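Local atomic coordinates of thermospermine synthase (Medicago truncatula, PDB entry 6BQ6), a protein that probably transfers an aminopropyl group from decarboxylated S-adenosylmethionine to spermidine, yielding the tetraamine thermospermine and methylthioadenosine. Residues Y195-L208 with S231-Y243. Sequence-based numbering, arbitrary orientation.
Sequences YTKDFYELTLKPKL and SCIYNTLRQVFKY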
ATOM      1  N   TYR B 195     -17.783  21.340  20.525  1.00 23.73           N
ATOM      2  CA  TYR B 195     -16.455  21.738  20.970  1.00 22.56           C
ATOM      3  C   TYR B 195     -16.326  23.271  21.012  1.00 23.15           C
ATOM      4  O   TYR B 195     -15.253  23.788  21.254  1.00 22.37           O
ATOM      5  CB  TYR B 195     -15.393  21.165  20.022  1.00 22.85           C
ATOM      6  CG  TYR B 195     -15.252  19.684  20.016  1.00 22.28           C
ATOM      7  CD1 TYR B 195     -15.985  18.888  19.161  1.00 20.91           C
ATOM      8  CD2 TYR B 195     -14.312  19.077  20.827  1.00 20.76           C
ATOM      9  CE1 TYR B 195     -15.816  17.498  19.134  1.00 21.61           C
ATOM     10  CE2 TYR B 195     -14.164  17.701  20.825  1.00 20.68           C
ATOM     11  CZ  TYR B 195     -14.874  16.927  19.963  1.00 20.34           C
ATOM     12  OH  TYR B 195     -14.656  15.595  19.980  1.00 21.94           O
ATOM     13  N   THR B 196     -17.420  24.003  20.800  1.00 23.09           N
ATOM     14  CA  THR B 196     -17.281  25.448  20.775  1.00 24.86           C
ATOM     15  C   THR B 196     -17.382  26.070  22.175  1.00 25.55           C
ATOM     16  O   THR B 196     -18.051  25.524  23.085  1.00 24.88           O
ATOM     17  CB  THR B 196     -18.326  26.100  19.851  1.00 25.47           C
ATOM     18  OG1 THR B 196     -19.633  25.778  20.316  1.00 25.04           O
ATOM     19  CG2 THR B 196     -18.190  25.603  18.451  1.00 25.79           C
ATOM     20  N   LYS B 197     -16.811  27.268  22.284  1.00 26.36           N
ATOM     21  CA  LYS B 197     -16.859  28.067  23.493  1.00 26.33           C
ATOM     22  C   LYS B 197     -18.296  28.273  23.927  1.00 26.19           C
ATOM     23  O   LYS B 197     -18.649  28.040  25.088  1.00 25.43           O
ATOM     24  CB  LYS B 197     -16.176  29.414  23.311  1.00 28.90           C
ATOM     25  CG  LYS B 197     -16.200  30.284  24.550  1.00 32.21           C
ATOM     26  CD  LYS B 197     -15.572  31.658  24.291  1.00 37.14           C
ATOM     27  CE  LYS B 197     -15.427  32.445  25.595  1.00 39.83           C
ATOM     28  NZ  LYS B 197     -16.716  33.019  26.057  1.00 42.94           N
ATOM     29  N   ASP B 198     -19.131  28.691  22.989  1.00 26.78           N
ATOM     30  CA  ASP B 198     -20.536  28.951  23.327  1.00 27.81           C
ATOM     31  C   ASP B 198     -21.288  27.694  23.755  1.00 25.68           C
ATOM     32  O   ASP B 198     -22.115  27.761  24.677  1.00 26.03           O
ATOM     33  CB  ASP B 198     -21.256  29.605  22.171  1.00 31.97           C
ATOM     34  CG  ASP B 198     -21.015  31.118  22.097  1.00 37.39           C
ATOM     35  OD1 ASP B 198     -20.293  31.699  22.941  1.00 39.54           O
ATOM     36  OD2 ASP B 198     -21.571  31.739  21.157  1.00 41.83           O
ATOM     37  N   PHE B 199     -21.022  26.558  23.101  1.00 24.15           N
ATOM     38  CA  PHE B 199     -21.583  25.282  23.568  1.00 23.41           C
ATOM     39  C   PHE B 199     -21.219  25.011  25.033  1.00 22.66           C
ATOM     40  O   PHE B 199     -22.081  24.733  25.882  1.00 23.39           O
ATOM     41  CB  PHE B 199     -21.169  24.115  22.657  1.00 23.40           C
ATOM     42  CG  PHE B 199     -21.552  22.768  23.212  1.00 23.57           C
ATOM     43  CD1 PHE B 199     -22.888  22.384  23.245  1.00 23.89           C
ATOM     44  CD2 PHE B 199     -20.624  22.003  23.838  1.00 23.79           C
ATOM     45  CE1 PHE B 199     -23.266  21.186  23.806  1.00 23.40           C
ATOM     46  CE2 PHE B 199     -20.977  20.796  24.382  1.00 23.01           C
ATOM     47  CZ  PHE B 199     -22.303  20.395  24.382  1.00 23.29           C
ATOM     48  N   TYR B 200     -19.942  25.107  25.332  1.00 23.44           N
ATOM     49  CA  TYR B 200     -19.472  24.796  26.673  1.00 23.08           C
ATOM     50  C   TYR B 200     -20.051  25.742  27.686  1.00 25.00           C
ATOM     51  O   TYR B 200     -20.508  25.293  28.722  1.00 24.51           O
ATOM     52  CB  TYR B 200     -17.968  24.872  26.738  1.00 22.82           C
ATOM     53  CG  TYR B 200     -17.203  23.827  25.980  1.00 22.04           C
ATOM     54  CD1 TYR B 200     -17.610  22.478  25.950  1.00 21.64           C
ATOM     55  CD2 TYR B 200     -16.003  24.161  25.364  1.00 22.65           C
ATOM     56  CE1 TYR B 200     -16.860  21.513  25.270  1.00 21.41           C
ATOM     57  CE2 TYR B 200     -15.246  23.204  24.721  1.00 22.52           C
ATOM     58  CZ  TYR B 200     -15.678  21.871  24.674  1.00 22.16           C
ATOM     59  OH  TYR B 200     -14.906  20.922  24.022  1.00 22.65           O
ATOM     60  N   GLU B 201     -20.055  27.045  27.363  1.00 26.35           N
ATOM     61  CA  GLU B 201     -20.531  28.069  28.295  1.00 27.96           C
ATOM     62  C   GLU B 201     -22.023  28.058  28.500  1.00 27.99           C
ATOM     63  O   GLU B 201     -22.464  28.182  29.628  1.00 30.75           O
ATOM     64  CB  GLU B 201     -20.100  29.476  27.845  1.00 31.94           C
ATOM     65  CG  GLU B 201     -20.156  30.519  28.975  1.00 35.37           C
ATOM     66  CD  GLU B 201     -19.664  31.884  28.525  1.00 41.30           C
ATOM     67  OE1 GLU B 201     -19.756  32.842  29.348  1.00 43.17           O
ATOM     68  OE2 GLU B 201     -19.173  31.987  27.364  1.00 44.58           O
ATOM     69  N   LEU B 202     -22.777  27.957  27.423  1.00 26.99           N
ATOM     70  CA  LEU B 202     -24.211  28.230  27.428  1.00 27.57           C
ATOM     71  C   LEU B 202     -25.041  26.984  27.428  1.00 26.44           C
ATOM     72  O   LEU B 202     -26.206  27.061  27.773  1.00 25.74           O
ATOM     73  CB  LEU B 202     -24.601  29.097  26.227  1.00 30.86           C
ATOM     74  CG  LEU B 202     -23.888  30.454  26.186  1.00 33.52           C
ATOM     75  CD1 LEU B 202     -24.376  31.293  25.014  1.00 36.72           C
ATOM     76  CD2 LEU B 202     -24.028  31.233  27.499  1.00 35.30           C
ATOM     77  N   THR B 203     -24.476  25.820  27.088  1.00 24.60           N
ATOM     78  CA  THR B 203     -25.254  24.568  27.025  1.00 24.80           C
ATOM     79  C   THR B 203     -24.746  23.566  28.030  1.00 23.47           C
ATOM     80  O   THR B 203     -25.511  23.009  28.803  1.00 22.95           O
ATOM     81  CB  THR B 203     -25.311  23.961  25.583  1.00 26.94           C
ATOM     82  OG1 THR B 203     -25.929  24.885  24.646  1.00 27.46           O
ATOM     83  CG2 THR B 203     -26.024  22.626  25.559  1.00 28.51           C
ATOM     84  N   LEU B 204     -23.442  23.309  28.010  1.00 23.01           N
ATOM     85  CA  LEU B 204     -22.888  22.226  28.842  1.00 23.38           C
ATOM     86  C   LEU B 204     -22.753  22.646  30.312  1.00 23.70           C
ATOM     87  O   LEU B 204     -23.202  21.941  31.238  1.00 21.65           O
ATOM     88  CB  LEU B 204     -21.523  21.811  28.286  1.00 24.92           C
ATOM     89  CG  LEU B 204     -21.031  20.466  28.896  1.00 25.78           C
ATOM     90  CD1 LEU B 204     -20.487  19.523  27.845  1.00 25.96           C
ATOM     91  CD2 LEU B 204     -20.028  20.770  29.964  1.00 26.66           C
ATOM     92  N   LYS B 205     -22.070  23.762  30.549  1.00 24.27           N
ATOM     93  CA  LYS B 205     -21.824  24.207  31.941  1.00 26.31           C
ATOM     94  C   LYS B 205     -23.089  24.313  32.779  1.00 24.76           C
ATOM     95  O   LYS B 205     -23.104  23.803  33.914  1.00 23.93           O
ATOM     96  CB  LYS B 205     -20.984  25.491  31.958  1.00 30.72           C
ATOM     97  CG  LYS B 205     -20.362  25.824  33.303  1.00 36.27           C
ATOM     98  CD  LYS B 205     -19.153  26.761  33.158  1.00 39.44           C
ATOM     99  CE  LYS B 205     -19.236  27.903  34.131  1.00 44.05           C
ATOM    100  NZ  LYS B 205     -17.950  28.656  34.214  1.00 45.12           N
ATOM    101  N   PRO B 206     -24.202  24.855  32.199  1.00 24.47           N
ATOM    102  CA  PRO B 206     -25.451  24.878  32.971  1.00 25.05           C
ATOM    103  C   PRO B 206     -26.016  23.540  33.360  1.00 24.79           C
ATOM    104  O   PRO B 206     -26.855  23.488  34.256  1.00 24.48           O
ATOM    105  CB  PRO B 206     -26.420  25.587  32.046  1.00 25.86           C
ATOM    106  CG  PRO B 206     -25.579  26.451  31.216  1.00 25.27           C
ATOM    107  CD  PRO B 206     -24.321  25.666  30.980  1.00 26.01           C
ATOM    108  N   LYS B 207     -25.573  22.455  32.713  1.00 23.68           N
ATOM    109  CA  LYS B 207     -26.035  21.127  33.065  1.00 23.49           C
ATOM    110  C   LYS B 207     -25.024  20.305  33.848  1.00 23.69           C
ATOM    111  O   LYS B 207     -25.210  19.109  33.976  1.00 22.39           O
ATOM    112  CB  LYS B 207     -26.521  20.395  31.786  1.00 24.56           C
ATOM    113  CG  LYS B 207     -27.728  21.106  31.103  1.00 26.79           C
ATOM    114  CD  LYS B 207     -28.971  21.305  31.987  1.00 28.57           C
ATOM    115  CE  LYS B 207     -29.872  22.453  31.535  1.00 29.02           C
ATOM    116  NZ  LYS B 207     -30.371  22.341  30.150  1.00 28.02           N
ATOM    117  N   LEU B 208     -23.970  20.940  34.376  1.00 22.29           N
ATOM    118  CA  LEU B 208     -23.107  20.340  35.372  1.00 22.66           C
ATOM    119  C   LEU B 208     -23.562  20.744  36.771  1.00 22.96           C
ATOM    120  O   LEU B 208     -23.890  21.912  37.030  1.00 23.48           O
ATOM    121  CB  LEU B 208     -21.671  20.761  35.209  1.00 22.98           C
ATOM    122  CG  LEU B 208     -20.919  20.229  34.020  1.00 22.40           C
ATOM    123  CD1 LEU B 208     -19.608  20.976  33.868  1.00 23.73           C
ATOM    124  CD2 LEU B 208     -20.670  18.737  34.197  1.00 22.36           C
ATOM    125  N   SER B 231      -4.408  21.199  21.180  1.00 23.11           N
ATOM    126  CA  SER B 231      -4.180  22.521  21.740  1.00 23.81           C
ATOM    127  C   SER B 231      -5.378  23.460  21.638  1.00 23.85           C
ATOM    128  O   SER B 231      -5.611  24.240  22.554  1.00 23.56           O
ATOM    129  CB  SER B 231      -3.002  23.222  21.090  1.00 25.77           C
ATOM    130  OG  SER B 231      -3.140  23.233  19.694  1.00 28.32           O
ATOM    131  N   CYS B 232      -6.108  23.379  20.527  1.00 23.94           N
ATOM    132  CA  CYS B 232      -7.337  24.151  20.345  1.00 24.25           C
ATOM    133  C   CYS B 232      -8.444  23.832  21.343  1.00 22.84           C
ATOM    134  O   CYS B 232      -9.110  24.707  21.857  1.00 23.79           O
ATOM    135  CB  CYS B 232      -7.863  23.904  18.951  1.00 25.85           C
ATOM    136  SG  CYS B 232      -6.677  24.284  17.641  1.00 34.20           S
ATOM    137  N   ILE B 233      -8.631  22.545  21.576  1.00 20.90           N
ATOM    138  CA  ILE B 233      -9.596  22.088  22.572  1.00 21.11           C
ATOM    139  C   ILE B 233      -9.195  22.575  23.972  1.00 20.81           C
ATOM    140  O   ILE B 233      -9.990  23.114  24.715  1.00 20.84           O
ATOM    141  CB  ILE B 233      -9.725  20.561  22.539  1.00 21.01           C
ATOM    142  CG1 ILE B 233     -10.438  20.111  21.243  1.00 22.13           C
ATOM    143  CG2 ILE B 233     -10.530  20.088  23.749  1.00 20.79           C
ATOM    144  CD1 ILE B 233     -10.503  18.635  21.028  1.00 22.32           C
ATOM    145  N   TYR B 234      -7.926  22.404  24.331  1.00 20.30           N
ATOM    146  CA  TYR B 234      -7.436  22.937  25.561  1.00 20.93           C
ATOM    147  C   TYR B 234      -7.729  24.444  25.693  1.00 22.03           C
ATOM    148  O   TYR B 234      -8.257  24.901  26.668  1.00 22.05           O
ATOM    149  CB  TYR B 234      -5.925  22.656  25.714  1.00 20.68           C
ATOM    150  CG  TYR B 234      -5.315  23.382  26.860  1.00 21.20           C
ATOM    151  CD1 TYR B 234      -5.516  22.977  28.158  1.00 21.44           C
ATOM    152  CD2 TYR B 234      -4.547  24.545  26.649  1.00 21.97           C
ATOM    153  CE1 TYR B 234      -4.980  23.693  29.230  1.00 23.13           C
ATOM    154  CE2 TYR B 234      -4.008  25.247  27.693  1.00 23.13           C
ATOM    155  CZ  TYR B 234      -4.197  24.829  28.987  1.00 23.96           C
ATOM    156  OH  TYR B 234      -3.674  25.547  30.047  1.00 25.62           O
ATOM    157  N   ASN B 235      -7.352  25.204  24.690  1.00 23.71           N
ATOM    158  CA  ASN B 235      -7.549  26.645  24.775  1.00 24.67           C
ATOM    159  C   ASN B 235      -9.007  27.060  24.826  1.00 24.41           C
ATOM    160  O   ASN B 235      -9.352  28.019  25.526  1.00 24.64           O
ATOM    161  CB  ASN B 235      -6.831  27.378  23.642  1.00 26.38           C
ATOM    162  CG  ASN B 235      -6.751  28.889  23.900  1.00 28.83           C
ATOM    163  OD1 ASN B 235      -6.322  29.309  24.982  1.00 29.69           O
ATOM    164  ND2 ASN B 235      -7.214  29.708  22.931  1.00 30.87           N
ATOM    165  N   THR B 236      -9.851  26.362  24.080  1.00 23.77           N
ATOM    166  CA  THR B 236     -11.280  26.658  24.092  1.00 23.19           C
ATOM    167  C   THR B 236     -11.811  26.433  25.495  1.00 23.90           C
ATOM    168  O   THR B 236     -12.492  27.296  26.080  1.00 24.57           O
ATOM    169  CB  THR B 236     -12.027  25.860  23.024  1.00 22.84           C
ATOM    170  OG1 THR B 236     -11.457  26.135  21.728  1.00 24.35           O
ATOM    171  CG2 THR B 236     -13.495  26.218  23.006  1.00 23.71           C
ATOM    172  N   LEU B 237     -11.459  25.289  26.104  1.00 22.72           N
ATOM    173  CA  LEU B 237     -11.888  25.039  27.477  1.00 22.37           C
ATOM    174  C   LEU B 237     -11.329  26.043  28.494  1.00 24.63           C
ATOM    175  O   LEU B 237     -12.009  26.362  29.458  1.00 23.51           O
ATOM    176  CB  LEU B 237     -11.569  23.603  27.891  1.00 22.06           C
ATOM    177  CG  LEU B 237     -12.453  22.546  27.239  1.00 21.59           C
ATOM    178  CD1 LEU B 237     -11.840  21.158  27.354  1.00 21.73           C
ATOM    179  CD2 LEU B 237     -13.837  22.566  27.816  1.00 22.50           C
ATOM    180  N   ARG B 238     -10.109  26.544  28.274  1.00 25.61           N
ATOM    181  CA  ARG B 238      -9.483  27.511  29.178  1.00 28.87           C
ATOM    182  C   ARG B 238     -10.285  28.825  29.181  1.00 29.62           C
ATOM    183  O   ARG B 238     -10.279  29.600  30.161  1.00 29.93           O
ATOM    184  CB  ARG B 238      -8.017  27.733  28.715  1.00 31.54           C
ATOM    185  CG  ARG B 238      -7.201  28.628  29.596  1.00 36.55           C
ATOM    186  CD  ARG B 238      -5.702  28.484  29.310  1.00 38.04           C
ATOM    187  NE  ARG B 238      -5.317  28.715  27.906  1.00 39.09           N
ATOM    188  CZ  ARG B 238      -4.072  29.022  27.504  1.00 40.25           C
ATOM    189  NH1 ARG B 238      -3.774  29.187  26.219  1.00 39.62           N
ATOM    190  NH2 ARG B 238      -3.115  29.168  28.409  1.00 40.30           N
ATOM    191  N   GLN B 239     -11.039  29.057  28.125  1.00 28.87           N
ATOM    192  CA  GLN B 239     -11.904  30.275  28.085  1.00 29.17           C
ATOM    193  C   GLN B 239     -13.177  30.161  28.913  1.00 28.91           C
ATOM    194  O   GLN B 239     -13.912  31.146  29.070  1.00 28.54           O
ATOM    195  CB  GLN B 239     -12.358  30.584  26.644  1.00 29.47           C
ATOM    196  CG  GLN B 239     -11.276  30.667  25.590  1.00 30.18           C
ATOM    197  CD  GLN B 239     -10.090  31.473  26.030  1.00 32.75           C
ATOM    198  OE1 GLN B 239     -10.246  32.624  26.481  1.00 35.68           O
ATOM    199  NE2 GLN B 239      -8.896  30.906  25.914  1.00 33.02           N
ATOM    200  N   VAL B 240     -13.535  28.954  29.336  1.00 26.77           N
ATOM    201  CA  VAL B 240     -14.811  28.693  29.958  1.00 27.30           C
ATOM    202  C   VAL B 240     -14.697  28.233  31.406  1.00 26.92           C
ATOM    203  O   VAL B 240     -15.525  28.585  32.220  1.00 28.79           O
ATOM    204  CB  VAL B 240     -15.589  27.629  29.152  1.00 27.39           C
ATOM    205  CG1 VAL B 240     -16.948  27.298  29.759  1.00 28.59           C
ATOM    206  CG2 VAL B 240     -15.736  28.073  27.690  1.00 28.80           C
ATOM    207  N   PHE B 241     -13.768  27.327  31.696  1.00 25.03           N
ATOM    208  CA  PHE B 241     -13.630  26.755  33.027  1.00 24.46           C
ATOM    209  C   PHE B 241     -12.354  27.231  33.689  1.00 25.30           C
ATOM    210  O   PHE B 241     -11.349  27.497  33.003  1.00 25.27           O
ATOM    211  CB  PHE B 241     -13.513  25.213  32.913  1.00 23.88           C
ATOM    212  CG  PHE B 241     -14.773  24.534  32.466  1.00 24.35           C
ATOM    213  CD1 PHE B 241     -15.744  24.190  33.389  1.00 25.55           C
ATOM    214  CD2 PHE B 241     -14.986  24.238  31.138  1.00 24.26           C
ATOM    215  CE1 PHE B 241     -16.915  23.569  32.980  1.00 26.56           C
ATOM    216  CE2 PHE B 241     -16.126  23.612  30.728  1.00 25.18           C
ATOM    217  CZ  PHE B 241     -17.101  23.267  31.648  1.00 25.21           C
ATOM    218  N   LYS B 242     -12.363  27.286  35.023  1.00 25.80           N
ATOM    219  CA  LYS B 242     -11.214  27.761  35.778  1.00 27.61           C
ATOM    220  C   LYS B 242     -10.043  26.838  35.764  1.00 26.26           C
ATOM    221  O   LYS B 242      -8.920  27.290  35.578  1.00 27.11           O
ATOM    222  CB  LYS B 242     -11.579  28.035  37.221  1.00 29.37           C
ATOM    223  CG  LYS B 242     -10.416  28.664  37.969  1.00 31.86           C
ATOM    224  CD  LYS B 242     -10.778  29.456  39.176  1.00 35.39           C
ATOM    225  CE  LYS B 242      -9.518  30.046  39.789  1.00 36.70           C
ATOM    226  NZ  LYS B 242      -8.896  31.110  38.938  1.00 38.93           N
ATOM    227  N   TYR B 243     -10.318  25.544  35.945  1.00 24.39           N
ATOM    228  CA  TYR B 243      -9.272  24.540  36.049  1.00 25.54           C
ATOM    229  C   TYR B 243      -9.359  23.617  34.823  1.00 23.71           C
ATOM    230  O   TYR B 243     -10.417  23.040  34.555  1.00 24.12           O
ATOM    231  CB  TYR B 243      -9.469  23.754  37.322  1.00 25.99           C
ATOM    232  CG  TYR B 243      -9.474  24.609  38.552  1.00 27.88           C
ATOM    233  CD1 TYR B 243      -8.305  25.136  39.058  1.00 29.21           C
ATOM    234  CD2 TYR B 243     -10.670  24.898  39.204  1.00 30.38           C
ATOM    235  CE1 TYR B 243      -8.328  25.947  40.198  1.00 31.73           C
ATOM    236  CE2 TYR B 243     -10.701  25.697  40.325  1.00 30.29           C
ATOM    237  CZ  TYR B 243      -9.551  26.214  40.815  1.00 33.14           C
ATOM    238  OH  TYR B 243      -9.690  27.004  41.969  1.00 36.99           O
TER
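Tyr-200 and Val-240 lie at the middle of the packing of helix 197-204 on helix 231-238 and the turn that follows it, on one side of the Rossmann-like sheet: an example of an apolar core edged by charge. Tyr-200 repays tracing outward. Its CB rests against both methyls of Val-240, CG1 at 4.0 Å. Chi1 (-68°) turns the ring so that one face lies under Leu-237, whose CD2 makes a CH-pi contact 3.6 Å from the centroid, and its CE2 edge meets CG2 of Thr-236. At the tip, OH only loosely approaches CG2 of Ile-233.

Thr-236 divides its branches: CG2 packs 3.5 Å from Tyr-195 O, whereas OG1 donates a hydrogen bond to Cys-232 O (2.8 Å). Tyr-195 itself neighbours the adenosine-binding Cys-191, its OH bonded to Ala-183 O. At the other end, Leu-204 CD2 and Leu-208 CD1 reach the Phe-241 ring edge. Farther out, Lys-197 lays its CE on Gln-239 CB and forms a salt bridge from NZ to Glu-201 OE2. Lys-205 runs alongside the Phe-241 ring; its NZ donates to Val-240 O at 3.1 Å, almost in line with the carbonyl bond (164°), and by a salt bridge joins that carbonyl to Asp-265.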